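Local coordinates for odorant-binding protein (Phormia regina, PDB 5DIC) that binds fatty acids such as palmitic acid and, as a secreted odorant-binding protein of the blowfly oral disk, probably carries them, at residues K13-E18 against F53-T58; V64-V69 against A84-C89; K21-S26 against A95-T100; E71-H76 against E80-A85. One frame throughout, in Å; residues are numbered along the deposited sequence.

Interaction 1 (K13-E18 against F53-T58). With PLM (palmitic acid), chain B.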
# COMPACT_ATOMS: atom_id res chain seq x y z
N LYS A 13 1.97 10.31 7.60
CA LYS A 13 2.91 10.29 8.71
C LYS A 13 2.37 9.58 9.93
O LYS A 13 3.07 8.80 10.56
CB LYS A 13 3.36 11.70 9.03
CG LYS A 13 4.22 11.81 10.24
CD LYS A 13 5.53 11.07 10.15
CE LYS A 13 6.38 11.42 11.36
NZ LYS A 13 7.46 10.42 11.58
N VAL A 14 1.11 9.84 10.28
CA VAL A 14 0.51 9.15 11.40
C VAL A 14 0.56 7.63 11.21
O VAL A 14 0.92 6.88 12.12
CB VAL A 14 -0.94 9.62 11.61
CG1 VAL A 14 -1.69 8.72 12.59
CG2 VAL A 14 -0.96 11.07 12.15
N HIS A 15 0.16 7.15 10.03
CA HIS A 15 0.11 5.71 9.80
C HIS A 15 1.50 5.12 9.65
O HIS A 15 1.76 3.96 10.03
CB HIS A 15 -0.78 5.38 8.60
CG HIS A 15 -2.18 5.84 8.77
ND1 HIS A 15 -2.93 5.56 9.88
CD2 HIS A 15 -2.98 6.54 7.93
CE1 HIS A 15 -4.15 6.07 9.73
NE2 HIS A 15 -4.20 6.68 8.55
N PHE A 16 2.43 5.89 9.08
CA PHE A 16 3.83 5.48 9.03
C PHE A 16 4.32 5.16 10.45
O PHE A 16 4.89 4.09 10.72
CB PHE A 16 4.66 6.58 8.35
CG PHE A 16 6.13 6.28 8.31
CD1 PHE A 16 6.94 6.56 9.40
CD2 PHE A 16 6.71 5.75 7.17
CE1 PHE A 16 8.31 6.29 9.36
CE2 PHE A 16 8.07 5.47 7.14
CZ PHE A 16 8.86 5.73 8.24
N ASP A 17 4.13 6.09 11.36
CA ASP A 17 4.57 5.89 12.73
C ASP A 17 3.87 4.70 13.38
O ASP A 17 4.51 3.89 14.08
CB ASP A 17 4.34 7.16 13.56
CG ASP A 17 5.27 8.29 13.19
OD1 ASP A 17 6.26 8.08 12.50
OD2 ASP A 17 5.00 9.42 13.63
N GLU A 18 2.57 4.56 13.14
CA GLU A 18 1.84 3.43 13.70
C GLU A 18 2.43 2.11 13.23
O GLU A 18 2.56 1.17 14.01
CB GLU A 18 0.36 3.46 13.27
CG GLU A 18 -0.48 4.52 13.94
CD GLU A 18 -1.81 4.77 13.23
OE1 GLU A 18 -2.01 4.32 12.08
OE2 GLU A 18 -2.66 5.46 13.85
N PHE A 53 -1.36 -0.30 4.36
CA PHE A 53 -2.60 -0.47 3.61
C PHE A 53 -3.77 -0.89 4.44
O PHE A 53 -4.91 -0.53 4.13
CB PHE A 53 -2.33 -1.37 2.39
CG PHE A 53 -1.43 -0.68 1.38
CD1 PHE A 53 -1.81 0.51 0.78
CD2 PHE A 53 -0.18 -1.18 1.10
CE1 PHE A 53 -0.97 1.18 -0.07
CE2 PHE A 53 0.68 -0.54 0.23
CZ PHE A 53 0.29 0.66 -0.35
N GLU A 54 -3.51 -1.61 5.52
CA GLU A 54 -4.55 -1.89 6.51
C GLU A 54 -5.01 -0.60 7.22
O GLU A 54 -6.21 -0.34 7.35
CB GLU A 54 -4.07 -2.92 7.53
CG GLU A 54 -3.88 -4.31 6.96
CD GLU A 54 -3.13 -5.27 7.87
OE1 GLU A 54 -2.52 -4.82 8.87
OE2 GLU A 54 -3.13 -6.49 7.56
N LYS A 55 -4.04 0.21 7.68
CA LYS A 55 -4.41 1.38 8.46
C LYS A 55 -5.15 2.43 7.64
O LYS A 55 -5.93 3.19 8.20
CB LYS A 55 -3.16 2.01 9.08
CG LYS A 55 -2.40 1.19 10.08
CD LYS A 55 -3.19 0.80 11.30
CE LYS A 55 -2.30 -0.05 12.20
NZ LYS A 55 -3.01 -0.63 13.35
N ILE A 56 -4.89 2.50 6.33
CA ILE A 56 -5.64 3.44 5.50
C ILE A 56 -6.95 2.85 5.00
O ILE A 56 -7.66 3.53 4.27
CB ILE A 56 -4.80 4.03 4.35
CG1 ILE A 56 -4.47 2.99 3.28
CG2 ILE A 56 -3.53 4.66 4.89
CD1 ILE A 56 -3.92 3.60 2.00
N GLY A 57 -7.29 1.62 5.42
CA GLY A 57 -8.59 1.07 5.13
C GLY A 57 -8.70 0.37 3.80
O GLY A 57 -9.82 0.01 3.39
N THR A 58 -7.58 0.10 3.11
CA THR A 58 -7.62 -0.52 1.80
C THR A 58 -7.44 -2.04 1.79
O THR A 58 -7.66 -2.67 0.75
CB THR A 58 -6.59 0.13 0.84
OG1 THR A 58 -5.24 -0.04 1.34
CG2 THR A 58 -6.93 1.60 0.57
C1 PLM B . -4.58 8.11 3.95
O1 PLM B . -5.45 7.73 3.12
O2 PLM B . -4.68 7.87 5.17
C2 PLM B . -3.33 8.82 3.53
C3 PLM B . -3.14 8.86 2.01
C4 PLM B . -2.75 7.50 1.47
C5 PLM B . -2.23 7.68 0.05
C6 PLM B . -2.13 6.36 -0.67
C7 PLM B . -3.50 5.89 -1.09
C8 PLM B . -3.27 4.69 -1.98
C9 PLM B . -4.52 3.85 -1.93
CA PLM B . -4.60 2.78 -3.01
CB PLM B . -4.49 1.35 -2.52
CC PLM B . -4.07 0.39 -3.64
CD PLM B . -2.95 -0.53 -3.18
CE PLM B . -3.37 -1.51 -2.07
CF PLM B . -2.24 -2.51 -1.75
CG PLM B . -2.58 -3.57 -0.71
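One side of the carboxylate end of the palmitate pocket in this all-helical PBP/GOBP fold is lined where H15 of helix 6-22 meets K55 and I56 at the C-terminal end of helix 43-55; the hydrogen bond to the carboxylate itself comes from K72. Just beyond them G57, with positive phi, closes the helix in a Schellman motif. The case illustrates how a ring can be packed on a face and held by a bond at its edge. The carbonyl O of K55 lies over one face of the imidazole, 3.7 Å above its plane and displaced toward the rim, while CB of K55 packs 3.6 Å from ND1 of H15. CD2 of H15 touches the CG2 methyl of I56 at an oblique angle. Rotation of the ring is set by E18: ND1 of H15 donates to its OE1 over 2.7 Å, almost perfectly straight (176°) and within the ring plane. On another part of the edge, O2 of the palmitate lies 3.5 Å from CD2 of H15. The same oxygen rests against CG2 of I56, and neither contact is a hydrogen bond. An alanine in place of H15 is likely to open a gap beside the fatty-acid headgroup and leave OE1 of E18 without its donor. K55 lays its CG 3.7 Å from OE1 of E18, then bends at chi2 (-60°) and carries its amine off to Q22. Farther along, T58 meets the ligand chain with its CG2 methyl. The F53 ring lies beneath the tail, palmitate carbon CF sitting 3.7 Å above its centre.

Interaction 2 (V64-V69 against A84-C89)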
# COMPACT_ATOMS: atom_id res chain seq x y z
N VAL A 64 -8.79 -6.91 -0.46
CA VAL A 64 -8.80 -5.50 -0.86
C VAL A 64 -10.16 -4.89 -0.62
O VAL A 64 -11.19 -5.46 -1.01
CB VAL A 64 -8.33 -5.34 -2.30
CG1 VAL A 64 -8.39 -3.89 -2.71
CG2 VAL A 64 -6.93 -5.91 -2.49
N GLN A 65 -10.17 -3.73 0.04
CA GLN A 65 -11.42 -3.02 0.37
C GLN A 65 -11.74 -2.09 -0.79
O GLN A 65 -11.18 -0.99 -0.90
CB GLN A 65 -11.30 -2.28 1.67
CG GLN A 65 -10.93 -3.19 2.82
CD GLN A 65 -11.87 -4.34 2.97
OE1 GLN A 65 -13.10 -4.14 3.03
NE2 GLN A 65 -11.34 -5.58 2.88
N GLU A 66 -12.57 -2.58 -1.71
CA GLU A 66 -12.66 -1.97 -3.03
C GLU A 66 -13.23 -0.55 -3.00
O GLU A 66 -12.75 0.31 -3.72
CB GLU A 66 -13.49 -2.84 -3.94
CG GLU A 66 -12.87 -4.22 -4.12
CD GLU A 66 -13.65 -5.12 -5.01
OE1 GLU A 66 -14.38 -4.62 -5.90
OE2 GLU A 66 -13.52 -6.34 -4.80
N ALA A 67 -14.22 -0.30 -2.17
CA ALA A 67 -14.81 1.02 -2.12
C ALA A 67 -13.81 2.06 -1.65
O ALA A 67 -13.83 3.19 -2.14
CB ALA A 67 -16.06 1.02 -1.23
N VAL A 68 -12.94 1.69 -0.72
CA VAL A 68 -11.94 2.62 -0.22
C VAL A 68 -10.86 2.88 -1.26
O VAL A 68 -10.48 4.02 -1.48
CB VAL A 68 -11.35 2.16 1.12
CG1 VAL A 68 -10.28 3.11 1.58
CG2 VAL A 68 -12.44 2.03 2.17
N VAL A 69 -10.43 1.83 -1.94
CA VAL A 69 -9.48 2.00 -3.04
C VAL A 69 -10.06 2.94 -4.09
O VAL A 69 -9.37 3.83 -4.56
CB VAL A 69 -9.09 0.63 -3.62
CG1 VAL A 69 -8.29 0.83 -4.90
CG2 VAL A 69 -8.31 -0.17 -2.60
N ALA A 84 -10.38 -1.64 -13.21
CA ALA A 84 -9.64 -2.62 -13.96
C ALA A 84 -8.45 -3.13 -13.14
O ALA A 84 -8.15 -4.33 -13.12
CB ALA A 84 -9.18 -2.05 -15.29
N ALA A 85 -7.76 -2.23 -12.44
CA ALA A 85 -6.64 -2.63 -11.58
C ALA A 85 -7.12 -3.51 -10.42
O ALA A 85 -6.47 -4.50 -10.07
CB ALA A 85 -5.95 -1.41 -11.02
N LEU A 86 -8.27 -3.18 -9.85
CA LEU A 86 -8.87 -4.04 -8.85
C LEU A 86 -9.14 -5.42 -9.39
O LEU A 86 -8.84 -6.42 -8.74
CB LEU A 86 -10.17 -3.42 -8.30
CG LEU A 86 -9.96 -2.29 -7.29
CD1 LEU A 86 -11.19 -1.44 -7.19
CD2 LEU A 86 -9.58 -2.84 -5.95
N ASP A 87 -9.71 -5.51 -10.60
CA ASP A 87 -10.04 -6.80 -11.15
C ASP A 87 -8.80 -7.66 -11.32
O ASP A 87 -8.84 -8.89 -11.15
CB ASP A 87 -10.72 -6.66 -12.51
CG ASP A 87 -12.20 -6.30 -12.40
OD1 ASP A 87 -12.80 -6.49 -11.32
OD2 ASP A 87 -12.76 -5.85 -13.42
N LYS A 88 -7.70 -7.03 -11.69
CA LYS A 88 -6.45 -7.74 -11.93
C LYS A 88 -5.64 -8.06 -10.69
O LYS A 88 -4.90 -9.06 -10.69
CB LYS A 88 -5.61 -6.92 -12.89
CG LYS A 88 -6.29 -6.87 -14.24
CD LYS A 88 -5.37 -7.15 -15.41
CE LYS A 88 -4.62 -5.91 -15.84
NZ LYS A 88 -3.68 -6.23 -16.94
N CYS A 89 -5.78 -7.28 -9.63
CA CYS A 89 -4.88 -7.40 -8.50
C CYS A 89 -5.49 -7.91 -7.22
O CYS A 89 -4.75 -8.33 -6.32
CB CYS A 89 -4.25 -6.04 -8.23
SG CYS A 89 -3.23 -5.41 -9.59
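L86 sends one methyl, CD2, into a recess formed by V64, E66 and V69, and much of the contact follows from how these four side chains are turned. The leucine holds CG opposite its own carbonyl carbon (chi1 -77°); chi2, measured to CD1, is 160°, which leaves the other methyl, CD2, facing V64, E66 and V69. V64 presents its CG1 to this methyl at 3.6 Å, the shortest approach between the two segments. Both V64 and V69 place CG1 anti to the backbone N, at chi1 178° in V64, so that the same branch of each valine meets the leucine. They differ in approach: V64 comes at an angle to L86, whereas V69 slides past it in the opposite direction, its CG1 4.0 Å from CD2. E66 adds an aliphatic wall. Its CG also stands 4.0 Å from CD2 of L86, and the extended chain beyond takes the carboxylate past the leucine to a salt bridge with K90. The carboxylates of E66 and D87 come within 5.9 Å of each other, OE1 to OD1, and the lysine probably offsets that like-charge proximity. No hydrogen bond crosses the contact; it is made by van der Waals contact of apolar groups. L86 and C89 also rest on F108, and V64 on I104, so helix 97-113 lies against the same apolar layer. C89 forms a disulfide with C107 of that helix, one of three in the chain. The arrangement is a helical hairpin fastened to a third helix by a cystine, as in the disulfide-bonded helical fold of insect odorant-binding proteins.

Interaction 3 (K21-S26 against A95-T100)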
# COMPACT_ATOMS: atom_id res chain seq x y z
N LYS A 21 5.97 1.03 14.50
CA LYS A 21 5.83 0.43 15.83
C LYS A 21 5.20 -0.97 15.77
O LYS A 21 5.75 -1.93 16.29
CB LYS A 21 5.00 1.35 16.72
CG LYS A 21 4.85 0.83 18.13
CD LYS A 21 4.09 1.80 19.04
CE LYS A 21 3.96 1.24 20.45
NZ LYS A 21 3.27 2.19 21.36
N GLN A 22 4.07 -1.08 15.08
CA GLN A 22 3.30 -2.33 15.10
C GLN A 22 4.06 -3.48 14.47
O GLN A 22 4.02 -4.62 14.96
CB GLN A 22 1.97 -2.15 14.36
CG GLN A 22 1.08 -3.36 14.41
CD GLN A 22 -0.26 -3.09 13.79
OE1 GLN A 22 -1.07 -2.38 14.34
NE2 GLN A 22 -0.47 -3.61 12.58
N GLU A 23 4.79 -3.19 13.39
CA GLU A 23 5.52 -4.22 12.65
C GLU A 23 7.00 -4.30 13.05
O GLU A 23 7.77 -5.01 12.41
CB GLU A 23 5.33 -4.06 11.16
CG GLU A 23 3.87 -3.93 10.74
CD GLU A 23 2.98 -5.12 11.04
OE1 GLU A 23 3.44 -6.27 10.97
OE2 GLU A 23 1.76 -4.87 11.24
N LYS A 24 7.38 -3.59 14.11
CA LYS A 24 8.71 -3.75 14.70
C LYS A 24 9.81 -3.49 13.68
O LYS A 24 10.80 -4.20 13.61
CB LYS A 24 8.86 -5.09 15.40
CG LYS A 24 7.86 -5.23 16.53
CD LYS A 24 7.93 -6.59 17.19
CE LYS A 24 7.05 -6.60 18.42
NZ LYS A 24 5.61 -6.47 18.09
N VAL A 25 9.62 -2.44 12.90
CA VAL A 25 10.54 -2.08 11.83
C VAL A 25 11.81 -1.48 12.45
O VAL A 25 11.70 -0.66 13.36
CB VAL A 25 9.83 -1.10 10.88
CG1 VAL A 25 10.71 -0.62 9.76
CG2 VAL A 25 8.50 -1.68 10.35
N SER A 26 12.99 -1.88 11.97
CA SER A 26 14.22 -1.33 12.51
C SER A 26 14.40 0.12 12.09
O SER A 26 13.78 0.60 11.15
CB SER A 26 15.43 -2.13 12.02
OG SER A 26 15.75 -1.82 10.67
N ALA A 95 2.86 -15.63 0.36
CA ALA A 95 3.29 -16.74 1.24
C ALA A 95 2.74 -16.63 2.67
O ALA A 95 2.69 -17.62 3.39
CB ALA A 95 4.81 -16.79 1.27
N ASP A 96 2.37 -15.42 3.07
CA ASP A 96 1.91 -15.08 4.42
C ASP A 96 1.24 -13.69 4.33
O ASP A 96 1.25 -13.08 3.26
CB ASP A 96 3.04 -15.19 5.46
CG ASP A 96 4.24 -14.31 5.15
OD1 ASP A 96 4.09 -13.25 4.52
OD2 ASP A 96 5.36 -14.67 5.62
N ARG A 97 0.73 -13.19 5.46
CA ARG A 97 0.06 -11.88 5.47
C ARG A 97 0.90 -10.80 4.79
O ARG A 97 0.41 -10.01 3.96
CB ARG A 97 -0.24 -11.47 6.91
CG ARG A 97 -0.54 -9.98 7.08
CD ARG A 97 -0.90 -9.60 8.51
NE ARG A 97 -0.92 -8.16 8.71
CZ ARG A 97 0.07 -7.46 9.25
NH1 ARG A 97 1.19 -8.02 9.66
NH2 ARG A 97 -0.09 -6.16 9.36
N CYS A 98 2.16 -10.72 5.18
CA CYS A 98 3.00 -9.61 4.71
C CYS A 98 3.41 -9.75 3.26
O CYS A 98 3.47 -8.76 2.51
CB CYS A 98 4.19 -9.44 5.63
SG CYS A 98 3.71 -9.11 7.32
N ASP A 99 3.69 -10.97 2.85
CA ASP A 99 4.01 -11.20 1.44
C ASP A 99 2.79 -10.99 0.54
O ASP A 99 2.91 -10.49 -0.57
CB ASP A 99 4.64 -12.58 1.28
CG ASP A 99 5.21 -12.82 -0.09
OD1 ASP A 99 6.08 -12.05 -0.54
OD2 ASP A 99 4.75 -13.78 -0.72
N THR A 100 1.61 -11.35 1.01
CA THR A 100 0.37 -11.04 0.29
C THR A 100 0.16 -9.55 0.08
O THR A 100 -0.08 -9.10 -1.04
CB THR A 100 -0.84 -11.67 1.01
OG1 THR A 100 -0.72 -13.09 0.90
CG2 THR A 100 -2.18 -11.18 0.44
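R97 reaches E23 by stretching out, its CG anti to the backbone N (chi1 162°) and the chain extended as far as NE, while E23 folds its own chain at chi2 (-62°) and offers its carboxylate from the opposite direction. The result is a bidentate, end-on salt bridge, a useful example of charge pairing between distant parts of a sequence. NH1 of R97 donates to OE1 of E23 over 3.1 Å, nearly straight and in the guanidinium plane. NH2 of R97 donates to OE2 of E23 over 2.9 Å, but reaches that oxygen from above the carboxylate plane; the two flat groups are turned 37° apart. OE2 takes a second bond: NE2 of Q22, 2.9 Å away and close to the plane of its own amide, approaches it from the other face. A glutamine in place of E23 would probably leave R97 without the charge that both its terminal nitrogens meet here, and weaken the hold on the amide of Q22. NH2 of R97 also forms a salt bridge with E54, and Q22 passes its OE1 to K55, making a surface polar network. E23 stands at the end of helix 6-22, which K24 closes in a Schellman motif, and R97 begins helix 97-113, whose N-cap is D96. Between the two runs helix 43-55: E23 rests on C47 and C51, and C98 is joined to C47 by a disulfide.

Interaction 4 (E71-H76 against E80-A85). With PLM (palmitic acid), chain B.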
# COMPACT_ATOMS: atom_id res chain seq x y z
N GLU A 71 -12.46 5.20 -3.71
CA GLU A 71 -12.57 6.56 -3.17
C GLU A 71 -11.25 7.31 -3.25
O GLU A 71 -11.21 8.49 -3.59
CB GLU A 71 -13.06 6.56 -1.73
CG GLU A 71 -13.27 7.95 -1.11
CD GLU A 71 -14.46 8.69 -1.68
OE1 GLU A 71 -15.39 8.04 -2.22
OE2 GLU A 71 -14.49 9.93 -1.55
N LYS A 72 -10.17 6.61 -2.92
CA LYS A 72 -8.87 7.23 -2.85
C LYS A 72 -8.19 7.41 -4.19
O LYS A 72 -7.43 8.37 -4.37
CB LYS A 72 -7.98 6.53 -1.85
CG LYS A 72 -8.50 6.65 -0.42
CD LYS A 72 -7.55 5.99 0.57
CE LYS A 72 -8.11 6.01 1.96
NZ LYS A 72 -7.99 7.33 2.59
N LEU A 73 -8.40 6.49 -5.14
CA LEU A 73 -7.66 6.51 -6.38
C LEU A 73 -8.46 6.96 -7.59
O LEU A 73 -7.86 7.45 -8.56
CB LEU A 73 -7.07 5.14 -6.70
CG LEU A 73 -6.08 4.55 -5.73
CD1 LEU A 73 -5.58 3.23 -6.29
CD2 LEU A 73 -4.92 5.49 -5.49
N SER A 74 -9.78 6.82 -7.58
CA SER A 74 -10.55 7.14 -8.80
C SER A 74 -10.42 8.60 -9.24
O SER A 74 -10.29 8.85 -10.43
CB SER A 74 -12.03 6.75 -8.69
OG SER A 74 -12.17 5.36 -8.65
N PRO A 75 -10.46 9.57 -8.31
CA PRO A 75 -10.44 10.96 -8.79
C PRO A 75 -9.23 11.27 -9.66
O PRO A 75 -9.36 11.96 -10.67
CB PRO A 75 -10.53 11.78 -7.50
CG PRO A 75 -11.32 10.87 -6.57
CD PRO A 75 -10.76 9.50 -6.87
N HIS A 76 -8.06 10.78 -9.27
CA HIS A 76 -6.86 11.07 -10.04
C HIS A 76 -6.63 10.10 -11.20
O HIS A 76 -6.12 10.51 -12.25
CB HIS A 76 -5.60 11.09 -9.16
CG HIS A 76 -4.35 11.36 -9.94
ND1 HIS A 76 -4.10 12.58 -10.53
CD2 HIS A 76 -3.35 10.54 -10.35
CE1 HIS A 76 -3.00 12.51 -11.25
NE2 HIS A 76 -2.51 11.29 -11.14
N GLU A 80 -12.86 3.75 -14.16
CA GLU A 80 -12.73 2.52 -14.90
C GLU A 80 -11.32 1.95 -14.79
O GLU A 80 -11.14 0.72 -14.67
CB GLU A 80 -13.17 2.67 -16.36
CG GLU A 80 -13.05 1.36 -17.14
CD GLU A 80 -11.67 1.10 -17.75
OE1 GLU A 80 -11.00 2.06 -18.21
OE2 GLU A 80 -11.25 -0.08 -17.77
N LYS A 81 -10.31 2.81 -14.83
CA LYS A 81 -8.93 2.35 -14.71
C LYS A 81 -8.64 1.71 -13.34
O LYS A 81 -7.97 0.67 -13.24
CB LYS A 81 -7.95 3.48 -15.02
CG LYS A 81 -8.04 3.88 -16.49
CD LYS A 81 -7.47 5.25 -16.84
CE LYS A 81 -7.65 5.55 -18.34
NZ LYS A 81 -7.51 6.99 -18.70
N VAL A 82 -9.19 2.29 -12.29
CA VAL A 82 -9.01 1.74 -10.96
C VAL A 82 -9.80 0.44 -10.83
O VAL A 82 -9.30 -0.54 -10.27
CB VAL A 82 -9.39 2.75 -9.87
CG1 VAL A 82 -9.28 2.11 -8.49
CG2 VAL A 82 -8.45 3.94 -9.94
N LYS A 83 -11.01 0.37 -11.40
CA LYS A 83 -11.79 -0.89 -11.38
C LYS A 83 -11.05 -1.99 -12.12
O LYS A 83 -11.05 -3.14 -11.68
CB LYS A 83 -13.18 -0.67 -12.00
CG LYS A 83 -14.10 0.11 -11.08
CD LYS A 83 -15.49 0.32 -11.65
CE LYS A 83 -16.40 0.95 -10.62
NZ LYS A 83 -17.77 1.22 -11.12
N ALA A 84 -10.38 -1.64 -13.21
CA ALA A 84 -9.64 -2.62 -13.96
C ALA A 84 -8.45 -3.13 -13.14
O ALA A 84 -8.15 -4.33 -13.12
CB ALA A 84 -9.18 -2.05 -15.29
N ALA A 85 -7.76 -2.23 -12.44
CA ALA A 85 -6.64 -2.63 -11.58
C ALA A 85 -7.12 -3.51 -10.42
O ALA A 85 -6.47 -4.50 -10.07
CB ALA A 85 -5.95 -1.41 -11.02
C1 PLM B . -4.58 8.11 3.95
O1 PLM B . -5.45 7.73 3.12
O2 PLM B . -4.68 7.87 5.17
C2 PLM B . -3.33 8.82 3.53
C3 PLM B . -3.14 8.86 2.01
C4 PLM B . -2.75 7.50 1.47
C5 PLM B . -2.23 7.68 0.05
C6 PLM B . -2.13 6.36 -0.67
C7 PLM B . -3.50 5.89 -1.09
C8 PLM B . -3.27 4.69 -1.98
C9 PLM B . -4.52 3.85 -1.93
CA PLM B . -4.60 2.78 -3.01
CB PLM B . -4.49 1.35 -2.52
CC PLM B . -4.07 0.39 -3.64
CD PLM B . -2.95 -0.53 -3.18
CE PLM B . -3.37 -1.51 -2.07
CF PLM B . -2.24 -2.51 -1.75
CG PLM B . -2.58 -3.57 -0.71
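V82 presses its CG2 methyl against CB of L73, 3.7 Å away, at the inner side of the helical hairpin made by helices 66-77 and 79-89. With CG2 held opposite its carbonyl carbon, beside the backbone N (chi1 176° for the other branch), the valine can touch both the side chain and the backbone of helix 66-77: the same methyl also lies 3.8 Å from the carbonyl O of L73. S74 borders the valine next to this, its OG 4.0 Å from CB of V82, and the hydroxyl makes a weak hydrogen bond back to the carbonyl of L70. V82 further packs on V69, L70 and F77, so it fills the angle between the helices from several sides. P75 has no N-H to give and that of H76 makes no bond to the preceding turn, and helix 66-77 is kinked here. As a general lesson, one residue may serve two surfaces. L73 meets the hairpin through CB, yet its isopropyl end faces palmitate, where its CD1 lies 3.5 Å from ligand carbon CA; a further palmitate touches L73, K81 and A85. One place earlier in the helix, K72 extends to the headgroup and bends at chi4 (-76°). That final turn brings its NZ to 2.6 Å from palmitate O1, a short hydrogen bond that probably carries ionic character.

Overall arrangement
The four contacts together show how a small helical protein encloses a lipid. Interactions 1 and 4, with centres 20 Å apart, meet the same palmitate and face its headgroup from different helices; they touch where the carbonyl O of I56 lies 3.4 Å from CE of K72. Interactions 2 and 4 are two levels of one hairpin, only 8 Å apart between centres and sharing A84 and A85. Interaction 1 leads into interaction 2 through a probable hydrogen bond from Q65 N to T58 O, 2.8 Å. Interaction 3 lies on the far side of the chain's centre from interaction 4, about 26 Å between centres, yet joins interaction 1 through K55-Q22 and E54-R97.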